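Local coordinates for protein glycosyl hydrolase, family 8 (Clostridium perfringens, PDB 3REN) that is a novel alpha-amylase of the (alpha/alpha)6-barrel fold and so probably hydrolyses alpha-glucosidic bonds in starch-like glucans, at residues S111-E116 with N144-H149; T168-Y173 with F231-I236; S198-G203 with L239-A244. All blocks are in the same frame, centred on the assembly; numbering follows the deposited sequence.

Followed from the N terminus, contact 1 closes first: helix 113-130 runs out, helix 133-150 returns, and 111-116 meets 144-149 to shut an almost wholly helical hairpin. Contacts 2 and 3 come later and cross, since 198-203 lies between 168-173 and 231-236, and 239-244 follows. Both use helix 231-243, contact 2 its first turns and contact 3 its last, so this one helix of the (alpha/alpha)6-barrel protein is tied to the turn after strand 168-170 and to the end of helix 188-201. C172 O packs on N240 ND2 between these two contacts, which lie about 10 Å apart, centre to centre. Contact 1 touches contact 2 through I114 and Y173, but does not touch contact 3.

Contact 1 of 3, residues S111-E116 with N144-H149; sequences SATIDE and NSLLKH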
loop_
_atom_site.group_PDB
_atom_site.type_symbol
_atom_site.label_atom_id
_atom_site.label_comp_id
_atom_site.label_asym_id
_atom_site.label_seq_id
_atom_site.Cartn_x
_atom_site.Cartn_y
_atom_site.Cartn_z
ATOM N N SER A 111 10.865 6.074 -10.861
ATOM C CA SER A 111 9.750 6.310 -9.961
ATOM C C SER A 111 8.545 5.411 -10.343
ATOM O O SER A 111 8.413 5.056 -11.507
ATOM C CB SER A 111 9.312 7.758 -10.085
ATOM O OG SER A 111 10.303 8.601 -9.561
ATOM N N ALA A 112 7.685 5.095 -9.376
ATOM C CA ALA A 112 6.422 4.370 -9.616
ATOM C C ALA A 112 5.272 5.280 -9.160
ATOM O O ALA A 112 5.289 5.754 -8.037
ATOM C CB ALA A 112 6.411 3.077 -8.786
ATOM N N THR A 113 4.267 5.492 -10.009
ATOM C CA THR A 113 3.131 6.359 -9.722
ATOM C C THR A 113 2.466 6.076 -8.364
ATOM O O THR A 113 2.072 7.004 -7.630
ATOM C CB THR A 113 2.149 6.267 -10.888
ATOM O OG1 THR A 113 2.739 6.893 -12.038
ATOM C CG2 THR A 113 0.813 6.952 -10.602
ATOM N N ILE A 114 2.356 4.792 -8.013
ATOM C CA ILE A 114 1.681 4.439 -6.772
ATOM C C ILE A 114 2.425 5.012 -5.565
ATOM O O ILE A 114 1.786 5.460 -4.616
ATOM C CB ILE A 114 1.492 2.892 -6.652
ATOM C CG1 ILE A 114 0.599 2.548 -5.444
ATOM C CG2 ILE A 114 2.880 2.199 -6.594
ATOM C CD1 ILE A 114 0.315 1.015 -5.189
ATOM N N ASP A 115 3.764 5.004 -5.586
ATOM C CA ASP A 115 4.512 5.573 -4.474
ATOM C C ASP A 115 4.323 7.099 -4.392
ATOM O O ASP A 115 4.261 7.655 -3.281
ATOM C CB ASP A 115 6.016 5.324 -4.569
ATOM C CG ASP A 115 6.389 3.874 -4.648
ATOM O OD1 ASP A 115 5.689 3.012 -4.075
ATOM O OD2 ASP A 115 7.446 3.612 -5.267
ATOM N N GLU A 116 4.276 7.764 -5.546
ATOM C CA GLU A 116 4.096 9.212 -5.592
ATOM C C GLU A 116 2.737 9.549 -5.011
ATOM O O GLU A 116 2.622 10.434 -4.182
ATOM C CB GLU A 116 4.177 9.759 -7.033
ATOM C CG GLU A 116 5.354 9.217 -7.843
ATOM C CD GLU A 116 6.664 9.555 -7.160
ATOM O OE1 GLU A 116 6.735 10.662 -6.559
ATOM O OE2 GLU A 116 7.608 8.741 -7.215
ATOM N N ASN A 144 2.013 17.899 -9.709
ATOM C CA ASN A 144 2.259 18.585 -10.991
ATOM C C ASN A 144 3.293 17.835 -11.834
ATOM O O ASN A 144 3.166 17.747 -13.073
ATOM C CB ASN A 144 2.669 20.066 -10.783
ATOM C CG ASN A 144 1.478 20.970 -10.382
ATOM O OD1 ASN A 144 0.337 20.678 -10.675
ATOM N ND2 ASN A 144 1.770 22.092 -9.735
ATOM N N SER A 145 4.308 17.292 -11.171
ATOM C CA SER A 145 5.298 16.433 -11.829
ATOM C C SER A 145 4.713 15.126 -12.360
ATOM O O SER A 145 5.147 14.627 -13.398
ATOM C CB SER A 145 6.441 16.119 -10.872
ATOM O OG SER A 145 7.093 17.311 -10.514
ATOM N N LEU A 146 3.749 14.554 -11.644
ATOM C CA LEU A 146 3.032 13.368 -12.151
ATOM C C LEU A 146 2.281 13.727 -13.416
ATOM O O LEU A 146 2.321 12.967 -14.386
ATOM C CB LEU A 146 2.022 12.821 -11.152
ATOM C CG LEU A 146 2.432 11.761 -10.151
ATOM C CD1 LEU A 146 1.234 11.485 -9.242
ATOM C CD2 LEU A 146 2.967 10.501 -10.842
ATOM N N LEU A 147 1.608 14.879 -13.411
ATOM C CA LEU A 147 0.832 15.328 -14.594
ATOM C C LEU A 147 1.716 15.604 -15.811
ATOM O O LEU A 147 1.346 15.274 -16.946
ATOM C CB LEU A 147 0.009 16.573 -14.291
ATOM C CG LEU A 147 -1.208 16.295 -13.416
ATOM C CD1 LEU A 147 -1.857 17.597 -13.062
ATOM C CD2 LEU A 147 -2.216 15.351 -14.074
ATOM N N LYS A 148 2.843 16.244 -15.553
ATOM C CA LYS A 148 3.839 16.532 -16.562
ATOM C C LYS A 148 4.553 15.301 -17.121
ATOM O O LYS A 148 4.915 15.277 -18.296
ATOM C CB LYS A 148 4.871 17.525 -16.018
ATOM C CG LYS A 148 5.967 17.886 -17.008
ATOM N N HIS A 149 4.808 14.306 -16.270
ATOM C CA HIS A 149 5.720 13.243 -16.653
ATOM C C HIS A 149 5.099 11.865 -16.796
ATOM O O HIS A 149 5.712 10.975 -17.404
ATOM C CB HIS A 149 6.885 13.146 -15.676
ATOM C CG HIS A 149 7.746 14.366 -15.645
ATOM N ND1 HIS A 149 8.407 14.838 -16.758
ATOM C CD2 HIS A 149 8.032 15.230 -14.644
ATOM C CE1 HIS A 149 9.085 15.929 -16.436
ATOM N NE2 HIS A 149 8.871 16.186 -15.159
#
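L146 projects from helix 133-150 toward the first turn of helix 113-130, where T113 and E116, one turn apart, receive its branched end. The CD2 methyl does most of the touching: it lies 3.8 Å from T113 OG1 and 4.0 Å from E116 CG, so that it bridges the two residues. The other methyl has a single neighbour here, L146 CD1 standing 4.1 Å from E116 CB. On the receiving side the leucine therefore meets mainly the hydrocarbon root of the glutamate and the branched tip of the threonine. No hydrogen bond passes between 111-116 and 144-149.

The torsions of E116 explain how a glutamate can offer such a surface. It has CG beside its backbone N (chi1 -46°) and bends again at chi2 (-59°), a fold that presents CB and CG to the leucine while the carboxylate reaches elsewhere, OE1 being hydrogen-bonded to the backbone N of I98. The hydroxyl of T113, although the nearest threonine atom to L146, is likewise engaged with a third party, the carbonyl O of V157 in strand 155-160. That strand also exchanges backbone hydrogen bonds with S111 and T113, fixing the start of the helix against the small antiparallel sheet, and A112 occupies the N-cap position.

The contact joins the beginning of helix 113-130 to the last turns of helix 133-150, consecutive helices in a protein of (alpha/alpha)6-barrel fold. Its three touching residues are all buried, and it rests on van der Waals packing of leucine methyls, without a polar bond across it; the buried oxygens T113 OG1 and E116 OE1 are satisfied by main-chain groups of other segments.

Contact 2 of 3, residues T168-Y173 with F231-I236; sequences TTTLCY and FLLSTI
C172 points into helix 231-243 of this (alpha/alpha)6-barrel protein and packs against L233 and I236, side chains one turn apart on that helix. The cysteine belongs to a short 3-10 turn, residues 171-173, that follows strand 168-170, and the contact thus sets a turn against the first two turns of helix 231-243.

Traced outward from the backbone, the C172 side chain meets a different residue at each atom. Its CB rests on the beta-branch of I236: C172 CB is 3.6 Å from I236 CG2 and 3.8 Å from I236 CB. With chi1 at 67°, SG sits between the backbone N and the carbonyl carbon, and from there the sulfur reaches the fork of L233, with C172 SG 3.7 Å from L233 CG and 4.2 Å from L233 CD1. The same SG lies in plane at the edge of the Y173 ring, between the aromatic residue and the leucine. No hydrogen bond crosses between the segments.

Around this apolar centre the strand contributes little more than a touch: T170 CG2 comes to 4.5 Å from L233 CD2, while the threonine hydroxyl is hydrogen-bonded to D158 OD2. Strand 168-170 pairs antiparallel with strand 215-217, and the backbone bond from Y173 N to T170 O shapes the turn. L233 also touches K214, a loop residue joined to L171 by backbone hydrogen bonding, and I236 packs on N288 of helix 283-296. The CG2 methyl of I236 touches main chain as well as the cysteine side chain, lying 3.6 Å from C172 O.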
loop_
_atom_site.group_PDB
_atom_site.type_symbol
_atom_site.label_atom_id
_atom_site.label_comp_id
_atom_site.label_asym_id
_atom_site.label_seq_id
_atom_site.Cartn_x
_atom_site.Cartn_y
_atom_site.Cartn_z
ATOM N N THR A 168 1.797 1.201 -19.423
ATOM C CA THR A 168 0.887 0.324 -18.730
ATOM C C THR A 168 0.438 0.966 -17.432
ATOM O O THR A 168 1.175 1.786 -16.839
ATOM C CB THR A 168 1.500 -1.072 -18.519
ATOM O OG1 THR A 168 2.754 -0.934 -17.856
ATOM C CG2 THR A 168 1.703 -1.753 -19.880
ATOM N N THR A 169 -0.790 0.639 -17.032
ATOM C CA THR A 169 -1.413 1.148 -15.829
ATOM C C THR A 169 -1.911 -0.029 -14.987
ATOM O O THR A 169 -2.882 -0.703 -15.349
ATOM C CB THR A 169 -2.590 2.084 -16.215
ATOM O OG1 THR A 169 -2.063 3.160 -16.987
ATOM C CG2 THR A 169 -3.336 2.679 -14.996
ATOM N N THR A 170 -1.261 -0.264 -13.862
ATOM C CA THR A 170 -1.712 -1.293 -12.931
ATOM C C THR A 170 -2.890 -0.689 -12.193
ATOM O O THR A 170 -2.829 0.457 -11.774
ATOM C CB THR A 170 -0.526 -1.665 -12.061
ATOM O OG1 THR A 170 0.510 -2.059 -12.962
ATOM C CG2 THR A 170 -0.815 -2.816 -11.107
ATOM N N LEU A 171 -3.991 -1.415 -12.078
ATOM C CA LEU A 171 -5.182 -0.830 -11.491
ATOM C C LEU A 171 -5.019 -0.412 -10.028
ATOM O O LEU A 171 -5.603 0.599 -9.630
ATOM C CB LEU A 171 -6.424 -1.733 -11.658
ATOM C CG LEU A 171 -7.245 -1.494 -12.936
ATOM C CD1 LEU A 171 -6.389 -1.949 -14.150
ATOM C CD2 LEU A 171 -8.571 -2.254 -12.919
ATOM N N CYS A 172 -4.232 -1.162 -9.249
ATOM C CA CYS A 172 -3.971 -0.780 -7.842
ATOM C C CYS A 172 -3.194 0.557 -7.695
ATOM O O CYS A 172 -3.199 1.137 -6.608
ATOM C CB CYS A 172 -3.253 -1.893 -7.059
ATOM S SG CYS A 172 -1.593 -2.252 -7.578
ATOM N N TYR A 173 -2.519 1.000 -8.759
ATOM C CA TYR A 173 -1.860 2.331 -8.800
ATOM C C TYR A 173 -2.866 3.481 -8.883
ATOM O O TYR A 173 -2.503 4.634 -8.628
ATOM C CB TYR A 173 -0.964 2.463 -10.025
ATOM C CG TYR A 173 0.408 1.824 -9.917
ATOM C CD1 TYR A 173 0.580 0.561 -9.368
ATOM C CD2 TYR A 173 1.530 2.481 -10.421
ATOM C CE1 TYR A 173 1.838 -0.010 -9.307
ATOM C CE2 TYR A 173 2.777 1.919 -10.366
ATOM C CZ TYR A 173 2.924 0.681 -9.808
ATOM O OH TYR A 173 4.178 0.108 -9.762
ATOM N N PHE A 231 -4.967 -11.510 -5.940
ATOM C CA PHE A 231 -5.924 -11.040 -4.916
ATOM C C PHE A 231 -5.486 -9.790 -4.163
ATOM O O PHE A 231 -6.322 -8.920 -3.876
ATOM C CB PHE A 231 -6.288 -12.168 -3.950
ATOM C CG PHE A 231 -7.389 -11.827 -3.037
ATOM C CD1 PHE A 231 -7.182 -11.833 -1.659
ATOM C CD2 PHE A 231 -8.662 -11.528 -3.537
ATOM C CE1 PHE A 231 -8.225 -11.509 -0.777
ATOM C CE2 PHE A 231 -9.707 -11.196 -2.656
ATOM C CZ PHE A 231 -9.477 -11.186 -1.270
ATOM N N LEU A 232 -4.202 -9.721 -3.787
ATOM C CA LEU A 232 -3.701 -8.559 -3.058
ATOM C C LEU A 232 -3.985 -7.295 -3.823
ATOM O O LEU A 232 -4.493 -6.293 -3.258
ATOM C CB LEU A 232 -2.203 -8.655 -2.774
ATOM C CG LEU A 232 -1.668 -7.372 -2.119
ATOM C CD1 LEU A 232 -2.237 -7.194 -0.687
ATOM C CD2 LEU A 232 -0.168 -7.435 -2.077
ATOM N N LEU A 233 -3.672 -7.302 -5.103
ATOM C CA LEU A 233 -3.894 -6.141 -5.908
ATOM C C LEU A 233 -5.352 -5.761 -5.961
ATOM O O LEU A 233 -5.640 -4.647 -5.905
ATOM C CB LEU A 233 -3.310 -6.276 -7.288
ATOM C CG LEU A 233 -1.844 -5.970 -7.505
ATOM C CD1 LEU A 233 -0.935 -6.188 -6.354
ATOM C CD2 LEU A 233 -1.322 -6.592 -8.768
ATOM N N SER A 234 -6.251 -6.723 -6.050
ATOM C CA SER A 234 -7.686 -6.353 -6.056
ATOM C C SER A 234 -8.140 -5.745 -4.706
ATOM O O SER A 234 -8.976 -4.856 -4.680
ATOM C CB SER A 234 -8.566 -7.556 -6.406
ATOM O OG SER A 234 -8.484 -7.848 -7.804
ATOM N N THR A 235 -7.616 -6.247 -3.588
ATOM C CA THR A 235 -7.908 -5.619 -2.309
ATOM C C THR A 235 -7.451 -4.155 -2.252
ATOM O O THR A 235 -8.146 -3.310 -1.652
ATOM C CB THR A 235 -7.411 -6.416 -1.076
ATOM O OG1 THR A 235 -5.969 -6.430 -1.020
ATOM C CG2 THR A 235 -7.969 -7.832 -1.135
ATOM N N ILE A 236 -6.317 -3.849 -2.884
ATOM C CA ILE A 236 -5.863 -2.462 -2.920
ATOM C C ILE A 236 -6.893 -1.649 -3.717
ATOM O O ILE A 236 -7.360 -0.596 -3.249
ATOM C CB ILE A 236 -4.438 -2.319 -3.497
ATOM C CG1 ILE A 236 -3.429 -2.962 -2.550
ATOM C CG2 ILE A 236 -4.054 -0.781 -3.697
ATOM C CD1 ILE A 236 -2.104 -3.305 -3.182
#

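Contact 3 of 3, residues S198-G203 with L239-A244; sequences SIIENG and LNRIEA. With EDO (1,2-ethanediol), chain K.
Bends at chi2 (-87°) and chi3 (-75°) turn the guanidinium of R241 toward E201, whose chain runs extended beyond CG and brings its carboxylate within reach. The result is a salt bridge: R241 NH1 donates to E201 OE2 at 2.9 Å. The acceptor lies at the edge of the guanidinium, near its plane. NH1 meets OE2 alone, on its anti side and from outside the carboxylate plane, with the two planes 83° apart: a single-pronged pairing. E201 CG also lies 3.3 Å from R241 NH1.

Nearer its root the arginine is apolar in its dealings: in the conformer of I200 modelled here, one of two, I200 CG2 lies 3.7 Å from R241 CD, so this packing is tentative. NE forms a salt bridge with E248 and NH2 bonds to the carbonyl of N247, while NH1 has a second acceptor in N197 OD1. This buried cation thus has several partners, which together probably fix its rotation. A 1,2-ethanediol, probably from the crystallisation liquor, sits beside S198 and N202.

The contact joins the C-terminal ends of helices 188-201 and 231-243. Helix 176-185 borders it through L176, which touches R241, and helix 283-296 packs on L239 and I242.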
loop_
_atom_site.group_PDB
_atom_site.type_symbol
_atom_site.label_atom_id
_atom_site.label_comp_id
_atom_site.label_asym_id
_atom_site.label_seq_id
_atom_site.Cartn_x
_atom_site.Cartn_y
_atom_site.Cartn_z
ATOM N N SER A 198 -13.065 5.068 -14.425
ATOM C CA SER A 198 -13.588 4.361 -15.601
ATOM C C SER A 198 -12.745 3.131 -15.920
ATOM O O SER A 198 -13.286 2.091 -16.237
ATOM C CB SER A 198 -13.719 5.304 -16.797
ATOM O OG SER A 198 -13.827 4.575 -18.006
ATOM N N ILE A 199 -11.425 3.243 -15.790
ATOM C CA ILE A 199 -10.521 2.105 -15.949
ATOM C C ILE A 199 -10.867 0.999 -14.929
ATOM O O ILE A 199 -10.997 -0.177 -15.294
ATOM C CB ILE A 199 -9.030 2.540 -15.845
ATOM C CG1 ILE A 199 -8.661 3.468 -16.999
ATOM C CG2 ILE A 199 -8.112 1.377 -15.871
ATOM C CD1 ILE A 199 -7.226 4.088 -16.924
ATOM N N ILE A 200 -11.037 1.376 -13.656
ATOM C CA ILE A 200 -11.410 0.427 -12.612
ATOM C C ILE A 200 -12.740 -0.222 -12.959
ATOM O O ILE A 200 -12.867 -1.457 -13.006
ATOM C CB ILE A 200 -11.560 1.114 -11.213
ATOM C CG1 ILE A 200 -10.257 1.774 -10.769
ATOM C CG2 ILE A 200 -12.052 0.111 -10.175
ATOM C CD1 ILE A 200 -9.070 0.916 -10.944
ATOM N N GLU A 201 -13.739 0.610 -13.210
ATOM C CA GLU A 201 -15.109 0.120 -13.452
ATOM C C GLU A 201 -15.254 -0.824 -14.647
ATOM O O GLU A 201 -16.045 -1.763 -14.599
ATOM C CB GLU A 201 -16.110 1.279 -13.527
ATOM C CG GLU A 201 -16.583 1.720 -12.155
ATOM C CD GLU A 201 -17.476 2.961 -12.170
ATOM O OE1 GLU A 201 -17.704 3.517 -13.256
ATOM O OE2 GLU A 201 -17.944 3.401 -11.081
ATOM N N ASN A 202 -14.463 -0.597 -15.692
ATOM C CA ASN A 202 -14.462 -1.459 -16.855
ATOM C C ASN A 202 -13.555 -2.684 -16.705
ATOM O O ASN A 202 -13.440 -3.510 -17.631
ATOM C CB ASN A 202 -14.088 -0.673 -18.122
ATOM C CG ASN A 202 -15.190 0.319 -18.543
ATOM O OD1 ASN A 202 -16.336 -0.061 -18.701
ATOM N ND2 ASN A 202 -14.831 1.585 -18.708
ATOM N N GLY A 203 -12.925 -2.828 -15.548
ATOM C CA GLY A 203 -11.987 -3.917 -15.362
ATOM C C GLY A 203 -12.413 -5.014 -14.408
ATOM O O GLY A 203 -11.555 -5.760 -13.909
ATOM N N LEU A 239 -10.128 -1.219 -1.621
ATOM C CA LEU A 239 -9.922 -0.218 -0.575
ATOM C C LEU A 239 -9.889 1.205 -1.163
ATOM O O LEU A 239 -10.525 2.093 -0.603
ATOM C CB LEU A 239 -8.678 -0.502 0.248
ATOM C CG LEU A 239 -8.297 0.410 1.415
ATOM C CD1 LEU A 239 -9.398 0.429 2.482
ATOM C CD2 LEU A 239 -7.049 -0.155 2.026
ATOM N N ASN A 240 -9.208 1.405 -2.302
ATOM C CA ASN A 240 -9.165 2.746 -2.955
ATOM C C ASN A 240 -10.555 3.220 -3.355
ATOM O O ASN A 240 -10.918 4.351 -3.117
ATOM C CB ASN A 240 -8.222 2.764 -4.195
ATOM C CG ASN A 240 -6.743 2.746 -3.809
ATOM O OD1 ASN A 240 -6.394 3.114 -2.694
ATOM N ND2 ASN A 240 -5.870 2.319 -4.728
ATOM N N ARG A 241 -11.331 2.344 -3.968
ATOM C CA ARG A 241 -12.697 2.660 -4.385
ATOM C C ARG A 241 -13.574 3.117 -3.221
ATOM O O ARG A 241 -14.283 4.107 -3.322
ATOM C CB ARG A 241 -13.314 1.421 -5.026
ATOM C CG ARG A 241 -12.858 1.169 -6.488
ATOM C CD ARG A 241 -13.758 1.929 -7.464
ATOM N NE ARG A 241 -15.050 1.254 -7.575
ATOM C CZ ARG A 241 -16.070 1.642 -8.341
ATOM N NH1 ARG A 241 -16.023 2.756 -9.074
ATOM N NH2 ARG A 241 -17.175 0.923 -8.325
ATOM N N ILE A 242 -13.575 2.361 -2.131
ATOM C CA ILE A 242 -14.506 2.688 -1.050
ATOM C C ILE A 242 -14.102 3.953 -0.308
ATOM O O ILE A 242 -14.974 4.716 0.060
ATOM C CB ILE A 242 -14.780 1.504 -0.070
ATOM C CG1 ILE A 242 -13.555 1.173 0.763
ATOM C CG2 ILE A 242 -15.311 0.302 -0.849
ATOM C CD1 ILE A 242 -13.643 -0.169 1.525
ATOM N N GLU A 243 -12.789 4.179 -0.111
ATOM C CA GLU A 243 -12.306 5.381 0.588
ATOM C C GLU A 243 -12.643 6.620 -0.196
ATOM O O GLU A 243 -12.758 7.692 0.384
ATOM C CB GLU A 243 -10.798 5.341 0.884
ATOM C CG GLU A 243 -10.384 4.317 1.900
ATOM C CD GLU A 243 -8.863 4.265 2.132
ATOM O OE1 GLU A 243 -8.451 3.684 3.154
ATOM O OE2 GLU A 243 -8.064 4.782 1.301
ATOM N N ALA A 244 -12.829 6.477 -1.505
ATOM C CA ALA A 244 -13.212 7.585 -2.365
ATOM C C ALA A 244 -14.731 7.720 -2.495
ATOM O O ALA A 244 -15.215 8.557 -3.244
ATOM C CB ALA A 244 -12.585 7.400 -3.762
HETATM C C1 EDO K . -11.058 2.980 -20.030
HETATM O O1 EDO K . -11.886 3.867 -19.276
HETATM C C2 EDO K . -11.499 1.537 -19.822
HETATM O O2 EDO K . -12.472 1.273 -20.827
#